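Local atomic coordinates of trans-4-hydroxy-L-proline dehydratase (Clostridioides difficile 70-100-2010, PDB entry 6VXC), a protein that catalyses the radical-based dehydration of trans-4-hydroxy-L-proline to (S)-1-pyrroline-5-carboxylate, a step in the anaerobic breakdown of hydroxyproline. Residues Thr170-Gln175 against Tyr465-Tyr470; Gln175-His180 against Leu294-Ala299; Arg568-Val573 against Gly656-Asp661. All coordinates share one frame; numbering follows the deposited sequence.

Interaction 1. Residues Thr170-Gln175 against Tyr465-Tyr470; sequences TEFMEQ and YVLTGY
F172 drives the edge of its ring against Y470 while its backbone is tied to the same strand. The two rings form an offset edge-to-face pair, planes 68° apart, in which F172 CE1 comes within 3.4 Å of Y470 CE2. The phenyl ring and L467 lie side by side, pointing the same way, with F172 CE2 3.8 Å from L467 CB; a flat apolar ring suits a place with an aromatic and an aliphatic neighbour. This is the dense part of the contact, and three bonds fix it. F172 N donates to T468 O at 3.0 Å; T170 N reaches Y470 O at 3.1 Å; and Y470 N returns a bond to T170 OG1. That hydroxyl faces the strand because it stands between the backbone N and the carbonyl carbon (chi1 72°), and E353 is its second partner. G469 faces T170 and F172; having no side chain, and with phi 147°, it lets its CA come to 3.6 Å from T170 O in a CA-H...O contact. Packing is looser toward M173, whose chain, bent at chi2 and chi3, brings its methyl CE to L467 O (3.6 Å) and V466 CG1 (3.8 Å). Even this side is buried. E171 turns back on its own loop, where OE2 accepts from M173 N and OE1 pairs with K524. Strand 463-472 passes the probable catalytic residues, L467 near E456 and Y470 near C454, both assigned by similarity. The loop borders this outer strand of the three-stranded parallel sheet, with strand 565-573 beyond it, and packs against helices 506-538 and 348-353.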
loop_
_atom_site.group_PDB
_atom_site.type_symbol
_atom_site.label_atom_id
_atom_site.label_comp_id
_atom_site.label_asym_id
_atom_site.label_seq_id
_atom_site.Cartn_x
_atom_site.Cartn_y
_atom_site.Cartn_z
ATOM N N THR A 170 5.720 11.248 -8.439
ATOM C CA THR A 170 4.302 11.393 -8.134
ATOM C C THR A 170 4.157 11.998 -6.741
ATOM O O THR A 170 5.140 12.206 -6.034
ATOM C CB THR A 170 3.542 10.056 -8.214
ATOM O OG1 THR A 170 3.910 9.238 -7.096
ATOM C CG2 THR A 170 3.836 9.294 -9.529
ATOM N N GLU A 171 2.915 12.264 -6.347
ATOM C CA GLU A 171 2.602 12.908 -5.072
ATOM C C GLU A 171 1.460 12.166 -4.381
ATOM O O GLU A 171 0.310 12.244 -4.817
ATOM C CB GLU A 171 2.226 14.378 -5.272
ATOM C CG GLU A 171 1.773 15.023 -3.974
ATOM C CD GLU A 171 2.717 14.736 -2.832
ATOM O OE1 GLU A 171 3.929 14.970 -2.998
ATOM O OE2 GLU A 171 2.261 14.277 -1.773
ATOM N N PHE A 172 1.774 11.484 -3.283
ATOM C CA PHE A 172 0.798 10.601 -2.654
ATOM C C PHE A 172 -0.338 11.356 -1.978
ATOM O O PHE A 172 -1.442 10.822 -1.863
ATOM C CB PHE A 172 1.499 9.694 -1.643
ATOM C CG PHE A 172 1.715 8.299 -2.142
ATOM C CD1 PHE A 172 2.131 8.080 -3.452
ATOM C CD2 PHE A 172 1.455 7.211 -1.331
ATOM C CE1 PHE A 172 2.308 6.795 -3.937
ATOM C CE2 PHE A 172 1.638 5.917 -1.810
ATOM C CZ PHE A 172 2.058 5.715 -3.127
ATOM N N MET A 173 -0.121 12.599 -1.551
ATOM C CA MET A 173 -1.140 13.266 -0.750
ATOM C C MET A 173 -2.043 14.190 -1.572
ATOM O O MET A 173 -2.790 14.986 -0.996
ATOM C CB MET A 173 -0.491 14.027 0.410
ATOM C CG MET A 173 -0.498 13.246 1.721
ATOM S SD MET A 173 0.320 11.622 1.561
ATOM C CE MET A 173 2.038 12.097 1.512
ATOM N N GLU A 174 -2.041 14.064 -2.902
ATOM C CA GLU A 174 -2.894 14.938 -3.701
ATOM C C GLU A 174 -4.365 14.548 -3.624
ATOM O O GLU A 174 -5.232 15.414 -3.755
ATOM C CB GLU A 174 -2.432 14.975 -5.163
ATOM C CG GLU A 174 -2.519 13.663 -5.946
ATOM C CD GLU A 174 -2.508 13.904 -7.454
ATOM O OE1 GLU A 174 -1.481 13.586 -8.108
ATOM O OE2 GLU A 174 -3.524 14.439 -7.971
ATOM N N GLN A 175 -4.674 13.260 -3.479
ATOM C CA GLN A 175 -6.058 12.801 -3.438
ATOM C C GLN A 175 -6.369 11.909 -2.247
ATOM O O GLN A 175 -7.492 11.401 -2.154
ATOM C CB GLN A 175 -6.401 12.047 -4.720
ATOM C CG GLN A 175 -6.426 12.920 -5.968
ATOM C CD GLN A 175 -6.563 12.096 -7.210
ATOM O OE1 GLN A 175 -7.360 11.152 -7.250
ATOM N NE2 GLN A 175 -5.787 12.431 -8.241
ATOM N N TYR A 465 4.713 5.933 9.179
ATOM C CA TYR A 465 5.710 5.700 8.133
ATOM C C TYR A 465 5.005 5.983 6.817
ATOM O O TYR A 465 4.268 5.143 6.299
ATOM C CB TYR A 465 6.332 4.289 8.204
ATOM C CG TYR A 465 5.411 3.067 8.253
ATOM C CD1 TYR A 465 4.605 2.823 9.359
ATOM C CD2 TYR A 465 5.436 2.104 7.236
ATOM C CE1 TYR A 465 3.783 1.684 9.424
ATOM C CE2 TYR A 465 4.637 0.974 7.295
ATOM C CZ TYR A 465 3.811 0.765 8.389
ATOM O OH TYR A 465 3.013 -0.365 8.432
ATOM N N VAL A 466 5.224 7.208 6.307
ATOM C CA VAL A 466 4.430 7.795 5.235
ATOM C C VAL A 466 5.202 7.688 3.920
ATOM O O VAL A 466 6.357 8.112 3.827
ATOM C CB VAL A 466 4.072 9.259 5.554
ATOM C CG1 VAL A 466 3.313 9.896 4.394
ATOM C CG2 VAL A 466 3.259 9.361 6.859
ATOM N N LEU A 467 4.557 7.123 2.906
ATOM C CA LEU A 467 5.077 7.145 1.544
ATOM C C LEU A 467 4.658 8.462 0.901
ATOM O O LEU A 467 3.498 8.869 1.032
ATOM C CB LEU A 467 4.522 5.970 0.738
ATOM C CG LEU A 467 5.289 4.639 0.786
ATOM C CD1 LEU A 467 5.568 4.222 2.207
ATOM C CD2 LEU A 467 4.519 3.548 0.064
ATOM N N THR A 468 5.589 9.146 0.224
ATOM C CA THR A 468 5.253 10.445 -0.360
ATOM C C THR A 468 5.135 10.436 -1.882
ATOM O O THR A 468 4.618 11.409 -2.441
ATOM C CB THR A 468 6.268 11.535 0.065
ATOM O OG1 THR A 468 7.559 11.253 -0.477
ATOM C CG2 THR A 468 6.375 11.663 1.596
ATOM N N GLY A 469 5.591 9.390 -2.558
ATOM C CA GLY A 469 5.460 9.275 -3.997
ATOM C C GLY A 469 6.633 8.525 -4.605
ATOM O O GLY A 469 7.702 8.410 -4.018
ATOM N N TYR A 470 6.420 8.028 -5.830
ATOM C CA TYR A 470 7.441 7.304 -6.595
ATOM C C TYR A 470 8.398 8.283 -7.281
ATOM O O TYR A 470 8.020 9.396 -7.641
ATOM C CB TYR A 470 6.785 6.404 -7.654
ATOM C CG TYR A 470 5.797 5.439 -7.059
ATOM C CD1 TYR A 470 6.219 4.257 -6.467
ATOM C CD2 TYR A 470 4.449 5.738 -7.042
ATOM C CE1 TYR A 470 5.299 3.381 -5.883
ATOM C CE2 TYR A 470 3.524 4.884 -6.461
ATOM C CZ TYR A 470 3.951 3.701 -5.885
ATOM O OH TYR A 470 3.032 2.856 -5.310
#

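Interaction 2. Residues Gln175-His180 against Leu294-Ala299; sequences QRAPGH and LNIWDA
R176 meets N295 and W297 with different parts of one side chain. Its polar end grips the asparagine side-on: R176 NE (3.1 Å) and R176 NH2 (3.0 Å) both donate to N295 OD1, arriving from the same face of the amide. The acceptor lies in the guanidinium plane, and D359 adds a salt bridge to NH2, which probably favours the charged arginine in this buried place. The aliphatic part makes a CH-pi contact, R176 CD lying 3.6 Å from the centroid of the six-membered ring of W297 and over its face. A bend at chi3 (80°) then carries the guanidinium off-centre over the indole in a cation-pi contact, the planes 47° apart. Among backbone bonds, A177 N to N295 O and W297 N to A177 O make a single bridge, and H180 N donates separately to W297 O at 2.9 Å. G179, with positive phi and no side chain, lets its CA approach to 3.4 Å from I296 CB. One water joins Q175 O and N295 ND2; a second donates to D298 OD1 and accepts a weak bond from R176 NH1. H180 lies beside D298, and its NE2 is hydrogen-bonded to E456, the proton acceptor by similarity. The contact joins the loop after helix 158-166 to the one leaving helix 276-293, with helix 348-353 against W297 and strand 463-472 against P178 and H180.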
loop_
_atom_site.group_PDB
_atom_site.type_symbol
_atom_site.label_atom_id
_atom_site.label_comp_id
_atom_site.label_asym_id
_atom_site.label_seq_id
_atom_site.Cartn_x
_atom_site.Cartn_y
_atom_site.Cartn_z
ATOM N N GLN A 175 -4.674 13.260 -3.479
ATOM C CA GLN A 175 -6.058 12.801 -3.438
ATOM C C GLN A 175 -6.369 11.909 -2.247
ATOM O O GLN A 175 -7.492 11.401 -2.154
ATOM C CB GLN A 175 -6.401 12.047 -4.720
ATOM C CG GLN A 175 -6.426 12.920 -5.968
ATOM C CD GLN A 175 -6.563 12.096 -7.210
ATOM O OE1 GLN A 175 -7.360 11.152 -7.250
ATOM N NE2 GLN A 175 -5.787 12.431 -8.241
ATOM N N ARG A 176 -5.403 11.667 -1.371
ATOM C CA ARG A 176 -5.578 10.784 -0.232
ATOM C C ARG A 176 -4.776 11.330 0.929
ATOM O O ARG A 176 -3.836 12.108 0.744
ATOM C CB ARG A 176 -5.139 9.332 -0.529
ATOM C CG ARG A 176 -5.792 8.728 -1.752
ATOM C CD ARG A 176 -5.519 7.246 -1.868
ATOM N NE ARG A 176 -6.396 6.480 -0.997
ATOM C CZ ARG A 176 -6.442 5.154 -0.962
ATOM N NH1 ARG A 176 -5.648 4.439 -1.759
ATOM N NH2 ARG A 176 -7.288 4.554 -0.144
ATOM N N ALA A 177 -5.148 10.887 2.127
ATOM C CA ALA A 177 -4.442 11.224 3.345
ATOM C C ALA A 177 -3.254 10.289 3.559
ATOM O O ALA A 177 -3.228 9.169 3.033
ATOM C CB ALA A 177 -5.387 11.149 4.539
ATOM N N PRO A 178 -2.263 10.729 4.344
ATOM C CA PRO A 178 -1.038 9.925 4.505
ATOM C C PRO A 178 -1.294 8.463 4.820
ATOM O O PRO A 178 -0.735 7.583 4.148
ATOM C CB PRO A 178 -0.312 10.652 5.647
ATOM C CG PRO A 178 -0.732 12.084 5.493
ATOM C CD PRO A 178 -2.170 12.025 5.041
ATOM N N GLY A 179 -2.092 8.183 5.848
ATOM C CA GLY A 179 -2.469 6.813 6.138
ATOM C C GLY A 179 -1.261 5.914 6.212
ATOM O O GLY A 179 -0.289 6.193 6.917
ATOM N N HIS A 180 -1.327 4.809 5.480
ATOM C CA HIS A 180 -0.228 3.861 5.377
ATOM C C HIS A 180 0.186 3.341 6.752
ATOM O O HIS A 180 1.366 3.341 7.094
ATOM C CB HIS A 180 0.976 4.477 4.658
ATOM C CG HIS A 180 1.935 3.456 4.140
ATOM N ND1 HIS A 180 2.962 2.946 4.903
ATOM C CD2 HIS A 180 2.010 2.830 2.943
ATOM C CE1 HIS A 180 3.629 2.050 4.198
ATOM N NE2 HIS A 180 3.072 1.961 3.005
ATOM N N LEU A 294 -10.744 9.546 7.323
ATOM C CA LEU A 294 -9.999 10.096 6.199
ATOM C C LEU A 294 -9.807 9.000 5.162
ATOM O O LEU A 294 -9.830 7.816 5.488
ATOM C CB LEU A 294 -8.635 10.634 6.636
ATOM C CG LEU A 294 -8.628 11.922 7.461
ATOM C CD1 LEU A 294 -7.283 12.081 8.153
ATOM C CD2 LEU A 294 -8.983 13.138 6.601
ATOM N N ASN A 295 -9.567 9.407 3.913
ATOM C CA ASN A 295 -9.267 8.467 2.822
ATOM C C ASN A 295 -7.782 8.108 2.866
ATOM O O ASN A 295 -6.971 8.582 2.067
ATOM C CB ASN A 295 -9.633 9.062 1.468
ATOM C CG ASN A 295 -9.317 8.113 0.322
ATOM O OD1 ASN A 295 -9.033 6.934 0.545
ATOM N ND2 ASN A 295 -9.413 8.606 -0.914
ATOM N N ILE A 296 -7.420 7.221 3.805
ATOM C CA ILE A 296 -6.012 6.933 4.085
ATOM C C ILE A 296 -5.466 5.889 3.111
ATOM O O ILE A 296 -6.167 4.960 2.718
ATOM C CB ILE A 296 -5.826 6.485 5.551
ATOM C CG1 ILE A 296 -6.852 5.400 5.916
ATOM C CG2 ILE A 296 -5.900 7.681 6.482
ATOM C CD1 ILE A 296 -6.724 4.873 7.319
ATOM N N TRP A 297 -4.214 6.079 2.694
ATOM C CA TRP A 297 -3.520 5.097 1.869
ATOM C C TRP A 297 -3.511 3.730 2.545
ATOM O O TRP A 297 -3.257 3.621 3.743
ATOM C CB TRP A 297 -2.083 5.551 1.594
ATOM C CG TRP A 297 -1.965 6.499 0.432
ATOM C CD1 TRP A 297 -1.763 7.850 0.481
ATOM C CD2 TRP A 297 -2.050 6.154 -0.955
ATOM N NE1 TRP A 297 -1.715 8.365 -0.798
ATOM C CE2 TRP A 297 -1.892 7.343 -1.694
ATOM C CE3 TRP A 297 -2.249 4.950 -1.643
ATOM C CZ2 TRP A 297 -1.922 7.362 -3.084
ATOM C CZ3 TRP A 297 -2.275 4.972 -3.030
ATOM C CH2 TRP A 297 -2.117 6.173 -3.731
ATOM N N ASP A 298 -3.779 2.686 1.761
ATOM C CA ASP A 298 -3.699 1.293 2.225
ATOM C C ASP A 298 -4.715 0.980 3.321
ATOM O O ASP A 298 -4.471 0.117 4.173
ATOM C CB ASP A 298 -2.291 0.953 2.709
ATOM C CG ASP A 298 -1.249 1.054 1.596
ATOM O OD1 ASP A 298 -1.636 1.226 0.423
ATOM O OD2 ASP A 298 -0.055 0.952 1.901
ATOM N N ALA A 299 -5.871 1.646 3.271
ATOM C CA ALA A 299 -6.990 1.378 4.174
ATOM C C ALA A 299 -6.533 1.191 5.618
ATOM O O ALA A 299 -5.983 2.108 6.225
ATOM C CB ALA A 299 -7.760 0.153 3.680
HETATM O O HOH W 1 -10.037 11.339 -0.814
HETATM O O HOH W 2 -3.938 1.967 -1.060
#

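Interaction 3. Residues Arg568-Val573 against Gly656-Asp661; sequences RYIQGV and GEYRVD
Y658 lays its ring under the stem of R568, both side chains running the same way on one face of the sheet. R568 CB sits over the ring toward its rim, 3.8 Å from the centroid, in a CH-pi contact. Farther out, R568 CD lies 3.5 Å from Y658 OH, and the guanidinium stands at 80° to the ring with that oxygen at its edge. A long chain with an apolar stem suits this position. N528 forms a weak hydrogen bond with Y658 OH, and E532 a long, weak ion pair with R568. Branched, apolar I570 shares this face. On the other face Y569 and R659 also run side by side: Y569 CE2 touches R659 CB at 3.6 Å, a water spans Y569 OH and R659 NE, and R659 NH2 forms a salt bridge with E657 OE2. D661 crosses Y569 at about a right angle, its carboxylate only 15° from the ring plane. With CG between the backbone N and carbonyl carbon (chi1 58°), it brings OD1 within 3.2 Å of Q571 CG. D661 also lies near E456, the proton acceptor by similarity, and Q571 OE1 accepts from G469 N. Parallel pairing includes R659 N to R568 O and G572 N to D661 O, both 2.8 Å. Strand 565-573 is the middle of three, between 463-472 and 657-661; helices 506-538 and 630-647 pack on the face bearing I570 and Y658.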
loop_
_atom_site.group_PDB
_atom_site.type_symbol
_atom_site.label_atom_id
_atom_site.label_comp_id
_atom_site.label_asym_id
_atom_site.label_seq_id
_atom_site.Cartn_x
_atom_site.Cartn_y
_atom_site.Cartn_z
ATOM N N ARG A 568 9.461 8.951 6.779
ATOM C CA ARG A 568 8.868 9.264 5.489
ATOM C C ARG A 568 9.725 8.633 4.404
ATOM O O ARG A 568 10.951 8.562 4.533
ATOM C CB ARG A 568 8.778 10.785 5.251
ATOM C CG ARG A 568 7.413 11.380 5.586
ATOM C CD ARG A 568 7.369 12.903 5.527
ATOM N NE ARG A 568 6.117 13.360 4.935
ATOM C CZ ARG A 568 4.929 13.244 5.524
ATOM N NH1 ARG A 568 4.831 12.673 6.715
ATOM N NH2 ARG A 568 3.845 13.697 4.924
ATOM N N TYR A 569 9.077 8.202 3.322
ATOM C CA TYR A 569 9.734 7.461 2.262
ATOM C C TYR A 569 9.496 8.122 0.908
ATOM O O TYR A 569 8.447 8.716 0.656
ATOM C CB TYR A 569 9.234 5.991 2.223
ATOM C CG TYR A 569 9.702 5.164 3.403
ATOM C CD1 TYR A 569 9.020 5.175 4.621
ATOM C CD2 TYR A 569 10.866 4.409 3.318
ATOM C CE1 TYR A 569 9.470 4.419 5.705
ATOM C CE2 TYR A 569 11.310 3.667 4.383
ATOM C CZ TYR A 569 10.618 3.675 5.569
ATOM O OH TYR A 569 11.086 2.930 6.621
ATOM N N ILE A 570 10.489 8.002 0.038
ATOM C CA ILE A 570 10.336 8.205 -1.400
ATOM C C ILE A 570 10.629 6.867 -2.070
ATOM O O ILE A 570 11.641 6.233 -1.769
ATOM C CB ILE A 570 11.257 9.323 -1.927
ATOM C CG1 ILE A 570 10.956 10.658 -1.225
ATOM C CG2 ILE A 570 11.124 9.468 -3.448
ATOM C CD1 ILE A 570 11.923 11.742 -1.583
ATOM N N GLN A 571 9.713 6.408 -2.916
ATOM C CA GLN A 571 9.774 5.062 -3.473
ATOM C C GLN A 571 10.566 5.036 -4.783
ATOM O O GLN A 571 10.138 5.608 -5.786
ATOM C CB GLN A 571 8.359 4.521 -3.673
ATOM C CG GLN A 571 7.400 4.604 -2.448
ATOM C CD GLN A 571 6.480 5.817 -2.403
ATOM O OE1 GLN A 571 6.737 6.776 -1.677
ATOM N NE2 GLN A 571 5.425 5.794 -3.197
ATOM N N GLY A 572 11.691 4.325 -4.786
ATOM C CA GLY A 572 12.533 4.276 -5.981
ATOM C C GLY A 572 11.994 3.285 -7.002
ATOM O O GLY A 572 11.732 2.126 -6.679
ATOM N N VAL A 573 11.822 3.742 -8.241
ATOM C CA VAL A 573 11.291 2.902 -9.305
ATOM C C VAL A 573 12.341 2.765 -10.399
ATOM O O VAL A 573 12.973 3.751 -10.799
ATOM C CB VAL A 573 9.978 3.459 -9.894
ATOM C CG1 VAL A 573 9.486 2.567 -11.036
ATOM C CG2 VAL A 573 8.918 3.560 -8.833
ATOM N N GLY A 656 10.873 13.266 12.478
ATOM C CA GLY A 656 11.456 12.030 12.022
ATOM C C GLY A 656 12.515 12.261 10.962
ATOM O O GLY A 656 13.135 13.328 10.890
ATOM N N GLU A 657 12.736 11.241 10.129
ATOM C CA GLU A 657 13.706 11.352 9.046
ATOM C C GLU A 657 13.207 10.604 7.814
ATOM O O GLU A 657 12.326 9.742 7.891
ATOM C CB GLU A 657 15.076 10.810 9.449
ATOM C CG GLU A 657 15.129 9.306 9.486
ATOM C CD GLU A 657 16.516 8.740 9.798
ATOM O OE1 GLU A 657 17.467 9.531 10.012
ATOM O OE2 GLU A 657 16.641 7.491 9.838
ATOM N N TYR A 658 13.803 10.944 6.673
ATOM C CA TYR A 658 13.518 10.270 5.419
ATOM C C TYR A 658 14.320 8.984 5.314
ATOM O O TYR A 658 15.442 8.880 5.827
ATOM C CB TYR A 658 13.833 11.172 4.217
ATOM C CG TYR A 658 12.666 12.030 3.873
ATOM C CD1 TYR A 658 12.455 13.235 4.534
ATOM C CD2 TYR A 658 11.733 11.619 2.935
ATOM C CE1 TYR A 658 11.380 14.009 4.249
ATOM C CE2 TYR A 658 10.632 12.399 2.639
ATOM C CZ TYR A 658 10.468 13.594 3.307
ATOM O OH TYR A 658 9.382 14.371 3.035
ATOM N N ARG A 659 13.707 7.991 4.682
ATOM C CA ARG A 659 14.356 6.730 4.367
ATOM C C ARG A 659 13.883 6.278 2.986
ATOM O O ARG A 659 13.060 6.927 2.343
ATOM C CB ARG A 659 14.078 5.676 5.449
ATOM C CG ARG A 659 14.510 6.109 6.878
ATOM C CD ARG A 659 14.425 4.968 7.896
ATOM N NE ARG A 659 15.427 3.949 7.601
ATOM C CZ ARG A 659 16.727 4.081 7.842
ATOM N NH1 ARG A 659 17.565 3.094 7.531
ATOM N NH2 ARG A 659 17.187 5.188 8.418
ATOM N N VAL A 660 14.365 5.124 2.550
ATOM C CA VAL A 660 14.258 4.717 1.161
ATOM C C VAL A 660 13.586 3.349 1.094
ATOM O O VAL A 660 13.796 2.512 1.976
ATOM C CB VAL A 660 15.684 4.741 0.564
ATOM C CG1 VAL A 660 16.061 3.493 -0.124
ATOM C CG2 VAL A 660 15.921 6.043 -0.261
ATOM N N ASP A 661 12.725 3.151 0.088
ATOM C CA ASP A 661 12.199 1.832 -0.263
ATOM C C ASP A 661 12.075 1.736 -1.787
ATOM O O ASP A 661 12.251 2.725 -2.506
ATOM C CB ASP A 661 10.859 1.526 0.463
ATOM C CG ASP A 661 9.759 2.546 0.185
ATOM O OD1 ASP A 661 9.870 3.266 -0.819
ATOM O OD2 ASP A 661 8.759 2.619 0.969
HETATM O O HOH W 3 13.483 1.576 7.264
#

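How the interactions relate
Along the chain, interaction 2 lies within the span bounded by interaction 1, with which it shares Q175, and interaction 3 follows both. The centres of interactions 1 and 2 are about 9 Å apart, those of 1 and 3 about 10 Å, and those of 2 and 3 about 17 Å without touching. F172 O and W297 NE1, 2.7 Å apart, join the first two. Interactions 1 and 3 meet through neighbouring strands 463-472 and 565-573, V466 O lying 2.8 Å from Y569 N. The three contacts thus run from paired loops (2), through loop against outer strand (1), to strand pairing within the sheet (3). L467, H180 and D661 each come near E456, which, with C454, is assigned to catalysis by similarity.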